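Local coordinates for protein phosphatidylinositide phosphatase SAC2 (Homo sapiens, PDB 4XUU) that dephosphorylates phosphatidylinositol 4-phosphate at the inositol 4-position, probably during endocytic recycling, and is represented here by its homodimerising hSac2 domain of pleckstrin-homology type, at residues Leu51-Ser56 against Glu137-Thr142; Asn55-Val60 against Tyr73-Leu78; Tyr113-Arg118 against Lys163-Ile168. All coordinates share one frame; numbering follows the deposited sequence.

Contact 1 (Leu51-Ser56 against Glu137-Thr142); sequences LLLSNS and EMLQIT
L53, near the end of strand 48-54, packs against selenomethionine M138, L139 and T142 of helix 129-145 in a buried, mainly apolar strand-to-helix contact. The two elements run in nearly the same direction, at 25° to one another, with their axes 9.8 Å apart. CG of L53 lies anti to the backbone N (chi1 176°), which sends both methyls across to the helix. CD1 meets L139 CD2 at 3.7 Å, the two leucines crossing obliquely, while CD2 drops into the angle between the M138 chain, touching its CG at 3.9 Å, and the hydroxyl of T142, whose OG1 is 3.5 Å from CD2. In the pleckstrin-homology fold the helix that follows the seventh strand, 110-119 here, closes one end of the barrel-like core, and L53 is one of the strand residues it covers; L139 also reaches M101 and L103 on strand 99-107. T142 turns its polar and apolar branches to different tasks. OG1 donates to M138 O at 2.7 Å, and that carbonyl is gripped by T142 N as well, from the opposite face of its plane, so the hydroxyl has a partner within the helix although L53 lies against it; H27 ND1 adds a weak bond. CG2, anti to the T142 backbone N, faces the strand end and rests 3.5 Å from S54 O. Just beyond, one water donates to both N55 O and T142 O, each 2.7 Å from it, and so ties the turn to the helix. S54 OG accepts from S56 N in an ST turn and also bonds E24, while M138 packs on W30 of the second subunit.

Contact 2 (Asn55-Val60 against Tyr73-Leu78); sequences NSAYYV and YQRLSL
The ring of Y58 lies under L76, whose CB sits over one ring face 3.9 Å from the centroid, a CH-pi contact, with L76 CD1 reaching on to Y58 OH at 3.5 Å. This follows from Y58 chi1 of 68°, which places CG between the backbone N and the carbonyl carbon and swings the ring across to the neighbouring strand; L78 CD2 adds packing at Y58 CD1. On the other face of the sheet, Y59 and R75 run side by side in the same direction, the ring and the guanidinium planes 77° apart. R75 NE makes a weak bond of 3.2 Å to Y59 OH, and E24 holds the pair more firmly, bonding Y59 OH through one carboxylate oxygen and forming a salt bridge to R75 NH2 through the other. A57 CB lies over a face of the guanidinium, and Y73 OH comes to the edge of the Y59 ring. Between these two layers of side chains the backbones pair regularly: Y58 and L76 exchange bonds of 2.9 Å between N and O in both directions, as do V60 and Q74 at 3.0 Å, and L78 N reaches S56 O. This is an antiparallel beta hairpin, strands 57-63 and 70-77, at one margin of the pleckstrin-homology sheet, where the C-terminal tail adds to strand 70-77.

Contact 3 (Tyr113-Arg118 against Lys163-Ile168); sequences YFHTLR and KPHEDI
K163 lays its aliphatic chain across the ring of Y113 at about a right angle, with CB over one face, 3.9 Å from the centroid, in a CH-pi contact. Further along, K163 CD touches Y113 CZ at 3.7 Å, but the bend at chi4 (73°) accompanies an ammonium that leaves the ring: NZ is 5.8 Å from the centroid, at most a weak attraction, and bonds S111 O instead. P164 contributes its carbonyl, the oxygen lying in the ring plane 3.5 Å from Y113 CE1. H165 then turns inward and forms an offset stack with H115, centroids 4.3 Å apart and planes at 16°. F114 O lies by the edge of the H165 ring, near its plane, but the angle to NE2 is too poor for a hydrogen bond. On the face of the H165 ring away from H115, K163 O sits above the ring centre. Beyond it, E166 O accepts from Q74 NE2 and D167 OD1 takes Y73 N, carrying the tail onto strand 70-77. Each imidazole spends its ND1 on a tyrosine hydroxyl, Y62 for H115 and Y105 for H165; with the rings stacked so closely, having both histidines protonated at once would probably be unfavourable.

All three contacts lie in one hSac2 domain and reach the same mixed sheet. Contacts 1 and 2 start from the same stretch of chain, share N55 and S56, and have centres 9 Å apart; they meet through L52 O and Y59 N on the neighbouring strands 48-54 and 57-63. Contact 3 opens after contact 2 has closed, with its centre 12 Å from that of contact 2, and joins it where R75 N meets I168 O. Contacts 1 and 3 alternate along the chain and do not touch, their centres lying about 17 Å apart. The hairpin thus stands between the helix-covered end of the sheet and the C-terminal tail, which pairs with its outer strand.

Contact 1 (Leu51-Ser56 against Glu137-Thr142)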
loop_
_atom_site.group_PDB
_atom_site.type_symbol
_atom_site.label_atom_id
_atom_site.label_comp_id
_atom_site.label_asym_id
_atom_site.label_seq_id
_atom_site.Cartn_x
_atom_site.Cartn_y
_atom_site.Cartn_z
ATOM N N LEU A 51 12.699 -7.791 -16.699
ATOM C CA LEU A 51 13.400 -7.620 -15.433
ATOM C C LEU A 51 13.404 -8.936 -14.665
ATOM O O LEU A 51 12.339 -9.489 -14.363
ATOM C CB LEU A 51 12.753 -6.510 -14.593
ATOM C CG LEU A 51 13.246 -6.259 -13.160
ATOM C CD1 LEU A 51 14.679 -5.712 -13.121
ATOM C CD2 LEU A 51 12.300 -5.313 -12.432
ATOM N N LEU A 52 14.596 -9.443 -14.367
ATOM C CA LEU A 52 14.727 -10.678 -13.600
ATOM C C LEU A 52 15.401 -10.406 -12.266
ATOM O O LEU A 52 16.283 -9.558 -12.159
ATOM C CB LEU A 52 15.525 -11.737 -14.376
ATOM C CG LEU A 52 15.109 -12.097 -15.809
ATOM C CD1 LEU A 52 16.150 -13.010 -16.459
ATOM C CD2 LEU A 52 13.715 -12.724 -15.878
ATOM N N LEU A 53 14.992 -11.143 -11.246
ATOM C CA LEU A 53 15.595 -10.989 -9.940
ATOM C C LEU A 53 16.142 -12.320 -9.429
ATOM O O LEU A 53 15.407 -13.299 -9.285
ATOM C CB LEU A 53 14.592 -10.372 -8.948
ATOM C CG LEU A 53 15.023 -10.225 -7.486
ATOM C CD1 LEU A 53 16.235 -9.275 -7.342
ATOM C CD2 LEU A 53 13.850 -9.781 -6.603
ATOM N N SER A 54 17.442 -12.348 -9.168
ATOM C CA SER A 54 18.044 -13.471 -8.456
ATOM C C SER A 54 18.320 -13.068 -7.012
ATOM O O SER A 54 18.015 -11.948 -6.600
ATOM C CB SER A 54 19.330 -13.950 -9.144
ATOM O OG SER A 54 20.448 -13.207 -8.707
ATOM N N ASN A 55 18.899 -13.988 -6.246
ATOM C CA ASN A 55 19.239 -13.735 -4.850
ATOM C C ASN A 55 20.353 -12.697 -4.676
ATOM O O ASN A 55 20.521 -12.139 -3.593
ATOM C CB ASN A 55 19.619 -15.044 -4.154
ATOM C CG ASN A 55 20.941 -15.610 -4.650
ATOM O OD1 ASN A 55 21.941 -15.591 -3.937
ATOM N ND2 ASN A 55 20.952 -16.103 -5.878
ATOM N N SER A 56 21.101 -12.433 -5.744
ATOM C CA SER A 56 22.272 -11.565 -5.657
ATOM C C SER A 56 22.355 -10.487 -6.742
ATOM O O SER A 56 23.196 -9.594 -6.666
ATOM C CB SER A 56 23.534 -12.413 -5.695
ATOM O OG SER A 56 23.710 -12.986 -6.976
ATOM N N GLU A 137 9.118 -3.789 -3.757
ATOM C CA GLU A 137 9.134 -4.498 -2.488
ATOM C C GLU A 137 9.942 -5.796 -2.532
ATOM O O GLU A 137 10.674 -6.089 -1.591
ATOM C CB GLU A 137 7.714 -4.693 -1.949
ATOM C CG GLU A 137 7.271 -3.481 -1.141
ATOM C CD GLU A 137 5.781 -3.406 -0.883
ATOM O OE1 GLU A 137 5.269 -2.266 -0.821
ATOM O OE2 GLU A 137 5.120 -4.460 -0.727
HETATM N N MSE A 138 9.850 -6.548 -3.627
HETATM C CA MSE A 138 10.649 -7.763 -3.742
HETATM C C MSE A 138 12.139 -7.475 -3.926
HETATM O O MSE A 138 12.980 -8.195 -3.396
HETATM C CB MSE A 138 10.138 -8.715 -4.824
HETATM C CG MSE A 138 10.554 -10.154 -4.509
HETATM SE SE MSE A 138 10.202 -11.464 -5.888
HETATM C CE MSE A 138 8.282 -11.659 -5.581
ATOM N N LEU A 139 12.459 -6.421 -4.668
ATOM C CA LEU A 139 13.838 -5.976 -4.797
ATOM C C LEU A 139 14.391 -5.538 -3.441
ATOM O O LEU A 139 15.581 -5.714 -3.161
ATOM C CB LEU A 139 13.948 -4.833 -5.804
ATOM C CG LEU A 139 13.780 -5.150 -7.295
ATOM C CD1 LEU A 139 13.515 -3.872 -8.059
ATOM C CD2 LEU A 139 15.001 -5.855 -7.867
ATOM N N GLN A 140 13.515 -4.988 -2.599
ATOM C CA GLN A 140 13.921 -4.450 -1.309
ATOM C C GLN A 140 14.278 -5.544 -0.308
ATOM O O GLN A 140 15.375 -5.520 0.253
ATOM C CB GLN A 140 12.861 -3.509 -0.739
ATOM C CG GLN A 140 13.312 -2.788 0.523
ATOM C CD GLN A 140 12.239 -1.906 1.121
ATOM O OE1 GLN A 140 12.419 -0.697 1.247
ATOM N NE2 GLN A 140 11.114 -2.504 1.494
ATOM N N ILE A 141 13.372 -6.496 -0.088
ATOM C CA ILE A 141 13.634 -7.581 0.865
ATOM C C ILE A 141 14.758 -8.525 0.421
ATOM O O ILE A 141 15.481 -9.062 1.260
ATOM C CB ILE A 141 12.366 -8.401 1.241
ATOM C CG1 ILE A 141 11.653 -8.946 0.002
ATOM C CG2 ILE A 141 11.421 -7.576 2.106
ATOM C CD1 ILE A 141 10.838 -10.200 0.292
ATOM N N THR A 142 14.901 -8.725 -0.890
ATOM C CA THR A 142 15.994 -9.529 -1.427
ATOM C C THR A 142 17.339 -8.899 -1.057
ATOM O O THR A 142 18.259 -9.598 -0.618
ATOM C CB THR A 142 15.874 -9.721 -2.953
ATOM O OG1 THR A 142 14.630 -10.359 -3.251
ATOM C CG2 THR A 142 17.005 -10.591 -3.491
HETATM O O HOH W 1 19.122 -12.092 -1.315
#

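Contact 2 (Asn55-Val60 against Tyr73-Leu78)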
loop_
_atom_site.group_PDB
_atom_site.type_symbol
_atom_site.label_atom_id
_atom_site.label_comp_id
_atom_site.label_asym_id
_atom_site.label_seq_id
_atom_site.Cartn_x
_atom_site.Cartn_y
_atom_site.Cartn_z
ATOM N N ASN A 55 18.899 -13.988 -6.246
ATOM C CA ASN A 55 19.239 -13.735 -4.850
ATOM C C ASN A 55 20.353 -12.697 -4.676
ATOM O O ASN A 55 20.521 -12.139 -3.593
ATOM C CB ASN A 55 19.619 -15.044 -4.154
ATOM C CG ASN A 55 20.941 -15.610 -4.650
ATOM O OD1 ASN A 55 21.941 -15.591 -3.937
ATOM N ND2 ASN A 55 20.952 -16.103 -5.878
ATOM N N SER A 56 21.101 -12.433 -5.744
ATOM C CA SER A 56 22.272 -11.565 -5.657
ATOM C C SER A 56 22.355 -10.487 -6.742
ATOM O O SER A 56 23.196 -9.594 -6.666
ATOM C CB SER A 56 23.534 -12.413 -5.695
ATOM O OG SER A 56 23.710 -12.986 -6.976
ATOM N N ALA A 57 21.482 -10.569 -7.744
ATOM C CA ALA A 57 21.529 -9.655 -8.879
ATOM C C ALA A 57 20.161 -9.461 -9.511
ATOM O O ALA A 57 19.260 -10.281 -9.340
ATOM C CB ALA A 57 22.511 -10.168 -9.919
ATOM N N TYR A 58 20.006 -8.361 -10.237
ATOM C CA TYR A 58 18.849 -8.191 -11.099
ATOM C C TYR A 58 19.317 -8.001 -12.533
ATOM O O TYR A 58 20.451 -7.566 -12.772
ATOM C CB TYR A 58 17.937 -7.053 -10.622
ATOM C CG TYR A 58 18.510 -5.660 -10.737
ATOM C CD1 TYR A 58 19.547 -5.240 -9.896
ATOM C CD2 TYR A 58 18.003 -4.754 -11.671
ATOM C CE1 TYR A 58 20.073 -3.955 -9.991
ATOM C CE2 TYR A 58 18.516 -3.465 -11.773
ATOM C CZ TYR A 58 19.556 -3.076 -10.929
ATOM O OH TYR A 58 20.083 -1.811 -11.021
ATOM N N TYR A 59 18.451 -8.363 -13.475
ATOM C CA TYR A 59 18.792 -8.401 -14.892
ATOM C C TYR A 59 17.799 -7.560 -15.672
ATOM O O TYR A 59 16.583 -7.716 -15.507
ATOM C CB TYR A 59 18.760 -9.843 -15.405
ATOM C CG TYR A 59 19.748 -10.760 -14.716
ATOM C CD1 TYR A 59 19.515 -11.235 -13.420
ATOM C CD2 TYR A 59 20.913 -11.149 -15.357
ATOM C CE1 TYR A 59 20.430 -12.063 -12.785
ATOM C CE2 TYR A 59 21.824 -11.986 -14.740
ATOM C CZ TYR A 59 21.586 -12.437 -13.455
ATOM O OH TYR A 59 22.512 -13.260 -12.854
ATOM N N VAL A 60 18.317 -6.662 -16.507
ATOM C CA VAL A 60 17.470 -5.812 -17.335
ATOM C C VAL A 60 17.788 -6.020 -18.811
ATOM O O VAL A 60 18.924 -5.823 -19.248
ATOM C CB VAL A 60 17.600 -4.315 -16.969
ATOM C CG1 VAL A 60 16.548 -3.500 -17.701
ATOM C CG2 VAL A 60 17.478 -4.102 -15.460
ATOM N N TYR A 73 21.509 -5.684 -22.754
ATOM C CA TYR A 73 21.451 -6.639 -21.650
ATOM C C TYR A 73 22.414 -6.248 -20.534
ATOM O O TYR A 73 23.568 -5.926 -20.787
ATOM C CB TYR A 73 21.763 -8.051 -22.159
ATOM C CG TYR A 73 21.883 -9.103 -21.080
ATOM C CD1 TYR A 73 23.102 -9.329 -20.432
ATOM C CD2 TYR A 73 20.789 -9.884 -20.716
ATOM C CE1 TYR A 73 23.223 -10.295 -19.443
ATOM C CE2 TYR A 73 20.899 -10.858 -19.725
ATOM C CZ TYR A 73 22.119 -11.055 -19.095
ATOM O OH TYR A 73 22.240 -12.017 -18.122
ATOM N N GLN A 74 21.929 -6.286 -19.299
ATOM C CA GLN A 74 22.731 -5.918 -18.139
ATOM C C GLN A 74 22.464 -6.852 -16.967
ATOM O O GLN A 74 21.318 -7.039 -16.571
ATOM C CB GLN A 74 22.420 -4.485 -17.698
ATOM C CG GLN A 74 22.925 -3.372 -18.619
ATOM C CD GLN A 74 22.625 -1.989 -18.066
ATOM O OE1 GLN A 74 21.535 -1.737 -17.570
ATOM N NE2 GLN A 74 23.592 -1.091 -18.146
ATOM N N ARG A 75 23.522 -7.448 -16.425
ATOM C CA ARG A 75 23.444 -8.049 -15.103
ATOM C C ARG A 75 23.988 -7.022 -14.137
ATOM O O ARG A 75 25.063 -6.455 -14.352
ATOM C CB ARG A 75 24.252 -9.340 -15.001
ATOM C CG ARG A 75 24.165 -9.996 -13.622
ATOM C CD ARG A 75 25.146 -11.143 -13.479
ATOM N NE ARG A 75 25.193 -11.657 -12.112
ATOM C CZ ARG A 75 25.941 -11.148 -11.134
ATOM N NH1 ARG A 75 26.716 -10.093 -11.350
ATOM N NH2 ARG A 75 25.906 -11.695 -9.930
ATOM N N LEU A 76 23.233 -6.772 -13.079
ATOM C CA LEU A 76 23.588 -5.742 -12.120
ATOM C C LEU A 76 23.499 -6.319 -10.722
ATOM O O LEU A 76 22.446 -6.824 -10.312
ATOM C CB LEU A 76 22.653 -4.537 -12.272
ATOM C CG LEU A 76 22.691 -3.785 -13.612
ATOM C CD1 LEU A 76 21.353 -3.139 -13.953
ATOM C CD2 LEU A 76 23.822 -2.756 -13.622
ATOM N N SER A 77 24.612 -6.266 -9.999
ATOM C CA SER A 77 24.653 -6.724 -8.619
ATOM C C SER A 77 23.685 -5.898 -7.787
ATOM O O SER A 77 23.504 -4.702 -8.043
ATOM C CB SER A 77 26.066 -6.599 -8.058
ATOM O OG SER A 77 26.112 -7.032 -6.709
ATOM N N LEU A 78 23.058 -6.536 -6.801
ATOM C CA LEU A 78 22.120 -5.841 -5.925
ATOM C C LEU A 78 22.807 -4.818 -5.018
ATOM O O LEU A 78 22.178 -3.851 -4.588
ATOM C CB LEU A 78 21.274 -6.829 -5.117
ATOM C CG LEU A 78 20.134 -7.544 -5.864
ATOM C CD1 LEU A 78 19.612 -8.707 -5.042
ATOM C CD2 LEU A 78 18.996 -6.600 -6.220
#

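Contact 3 (Tyr113-Arg118 against Lys163-Ile168)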
loop_
_atom_site.group_PDB
_atom_site.type_symbol
_atom_site.label_atom_id
_atom_site.label_comp_id
_atom_site.label_asym_id
_atom_site.label_seq_id
_atom_site.Cartn_x
_atom_site.Cartn_y
_atom_site.Cartn_z
ATOM N N TYR A 113 22.936 6.803 -13.220
ATOM C CA TYR A 113 22.423 5.763 -14.104
ATOM C C TYR A 113 21.101 5.236 -13.560
ATOM O O TYR A 113 21.009 4.872 -12.378
ATOM C CB TYR A 113 23.412 4.599 -14.205
ATOM C CG TYR A 113 24.741 4.930 -14.838
ATOM C CD1 TYR A 113 24.925 4.829 -16.218
ATOM C CD2 TYR A 113 25.826 5.319 -14.055
ATOM C CE1 TYR A 113 26.156 5.120 -16.802
ATOM C CE2 TYR A 113 27.055 5.614 -14.630
ATOM C CZ TYR A 113 27.211 5.513 -16.000
ATOM O OH TYR A 113 28.430 5.807 -16.563
ATOM N N PHE A 114 20.080 5.191 -14.415
ATOM C CA PHE A 114 18.777 4.666 -14.001
ATOM C C PHE A 114 17.918 4.096 -15.122
ATOM O O PHE A 114 17.973 4.548 -16.264
ATOM C CB PHE A 114 17.979 5.689 -13.167
ATOM C CG PHE A 114 17.840 7.047 -13.805
ATOM C CD1 PHE A 114 16.840 7.296 -14.741
ATOM C CD2 PHE A 114 18.686 8.092 -13.435
ATOM C CE1 PHE A 114 16.697 8.563 -15.318
ATOM C CE2 PHE A 114 18.552 9.361 -14.005
ATOM C CZ PHE A 114 17.557 9.598 -14.948
ATOM N N HIS A 115 17.134 3.087 -14.763
ATOM C CA HIS A 115 16.130 2.513 -15.642
ATOM C C HIS A 115 14.777 3.029 -15.202
ATOM O O HIS A 115 14.471 3.032 -14.014
ATOM C CB HIS A 115 16.139 0.994 -15.540
ATOM C CG HIS A 115 17.448 0.374 -15.907
ATOM N ND1 HIS A 115 17.916 0.343 -17.203
ATOM C CD2 HIS A 115 18.387 -0.241 -15.150
ATOM C CE1 HIS A 115 19.089 -0.263 -17.229
ATOM N NE2 HIS A 115 19.395 -0.632 -15.997
ATOM N N THR A 116 13.968 3.468 -16.157
ATOM C CA THR A 116 12.628 3.948 -15.843
ATOM C C THR A 116 11.600 3.068 -16.535
ATOM O O THR A 116 11.484 3.071 -17.766
ATOM C CB THR A 116 12.445 5.425 -16.217
ATOM O OG1 THR A 116 13.569 6.179 -15.742
ATOM C CG2 THR A 116 11.176 5.981 -15.592
ATOM N N LEU A 117 10.864 2.311 -15.725
ATOM C CA LEU A 117 10.010 1.250 -16.231
ATOM C C LEU A 117 8.567 1.411 -15.779
ATOM O O LEU A 117 8.298 2.024 -14.748
ATOM C CB LEU A 117 10.559 -0.112 -15.787
ATOM C CG LEU A 117 12.059 -0.341 -16.008
ATOM C CD1 LEU A 117 12.554 -1.580 -15.267
ATOM C CD2 LEU A 117 12.410 -0.413 -17.496
ATOM N N ARG A 118 7.642 0.870 -16.563
ATOM C CA ARG A 118 6.239 0.827 -16.168
ATOM C C ARG A 118 5.614 -0.500 -16.568
ATOM O O ARG A 118 6.201 -1.272 -17.331
ATOM C CB ARG A 118 5.443 2.009 -16.748
ATOM C CG ARG A 118 5.244 1.990 -18.257
ATOM C CD ARG A 118 4.086 2.883 -18.645
ATOM N NE ARG A 118 3.994 3.080 -20.092
ATOM C CZ ARG A 118 3.089 2.506 -20.882
ATOM N NH1 ARG A 118 2.170 1.688 -20.380
ATOM N NH2 ARG A 118 3.104 2.752 -22.184
ATOM N N LYS A 163 22.318 8.642 -17.762
ATOM C CA LYS A 163 23.572 8.433 -18.482
ATOM C C LYS A 163 23.406 7.194 -19.360
ATOM O O LYS A 163 22.704 6.260 -18.968
ATOM C CB LYS A 163 24.733 8.224 -17.510
ATOM C CG LYS A 163 25.157 9.450 -16.728
ATOM C CD LYS A 163 26.443 9.174 -15.960
ATOM C CE LYS A 163 26.982 10.426 -15.283
ATOM N NZ LYS A 163 26.174 10.816 -14.095
ATOM N N PRO A 164 24.037 7.179 -20.551
ATOM C CA PRO A 164 23.876 6.029 -21.448
ATOM C C PRO A 164 24.208 4.699 -20.770
ATOM O O PRO A 164 25.234 4.586 -20.094
ATOM C CB PRO A 164 24.869 6.322 -22.588
ATOM C CG PRO A 164 25.741 7.429 -22.091
ATOM C CD PRO A 164 24.902 8.213 -21.146
ATOM N N HIS A 165 23.326 3.715 -20.932
ATOM C CA HIS A 165 23.549 2.384 -20.378
ATOM C C HIS A 165 24.546 1.616 -21.231
ATOM O O HIS A 165 24.555 1.733 -22.457
ATOM C CB HIS A 165 22.250 1.582 -20.303
ATOM C CG HIS A 165 21.138 2.274 -19.583
ATOM N ND1 HIS A 165 21.135 2.461 -18.218
ATOM C CD2 HIS A 165 19.975 2.800 -20.036
ATOM C CE1 HIS A 165 20.026 3.084 -17.864
ATOM N NE2 HIS A 165 19.305 3.302 -18.949
ATOM N N GLU A 166 25.375 0.819 -20.573
ATOM C CA GLU A 166 26.313 -0.047 -21.267
ATOM C C GLU A 166 26.011 -1.499 -20.932
ATOM O O GLU A 166 25.542 -1.803 -19.836
ATOM C CB GLU A 166 27.749 0.316 -20.893
ATOM C CG GLU A 166 28.258 1.556 -21.612
ATOM C CD GLU A 166 29.558 2.082 -21.038
ATOM O OE1 GLU A 166 29.534 2.631 -19.916
ATOM O OE2 GLU A 166 30.600 1.960 -21.716
ATOM N N ASP A 167 26.259 -2.392 -21.888
ATOM C CA ASP A 167 26.046 -3.818 -21.673
ATOM C C ASP A 167 27.006 -4.338 -20.610
ATOM O O ASP A 167 28.188 -3.986 -20.606
ATOM C CB ASP A 167 26.203 -4.596 -22.983
ATOM C CG ASP A 167 25.047 -4.363 -23.950
ATOM O OD1 ASP A 167 23.883 -4.337 -23.499
ATOM O OD2 ASP A 167 25.304 -4.213 -25.165
ATOM N N ILE A 168 26.486 -5.152 -19.697
ATOM C CA ILE A 168 27.292 -5.708 -18.610
ATOM C C ILE A 168 26.904 -7.149 -18.270
ATOM O O ILE A 168 25.735 -7.460 -18.047
ATOM C CB ILE A 168 27.325 -4.780 -17.351
ATOM C CG1 ILE A 168 27.760 -5.542 -16.099
ATOM C CG2 ILE A 168 25.996 -4.119 -17.111
ATOM C CD1 ILE A 168 28.009 -4.651 -14.891
#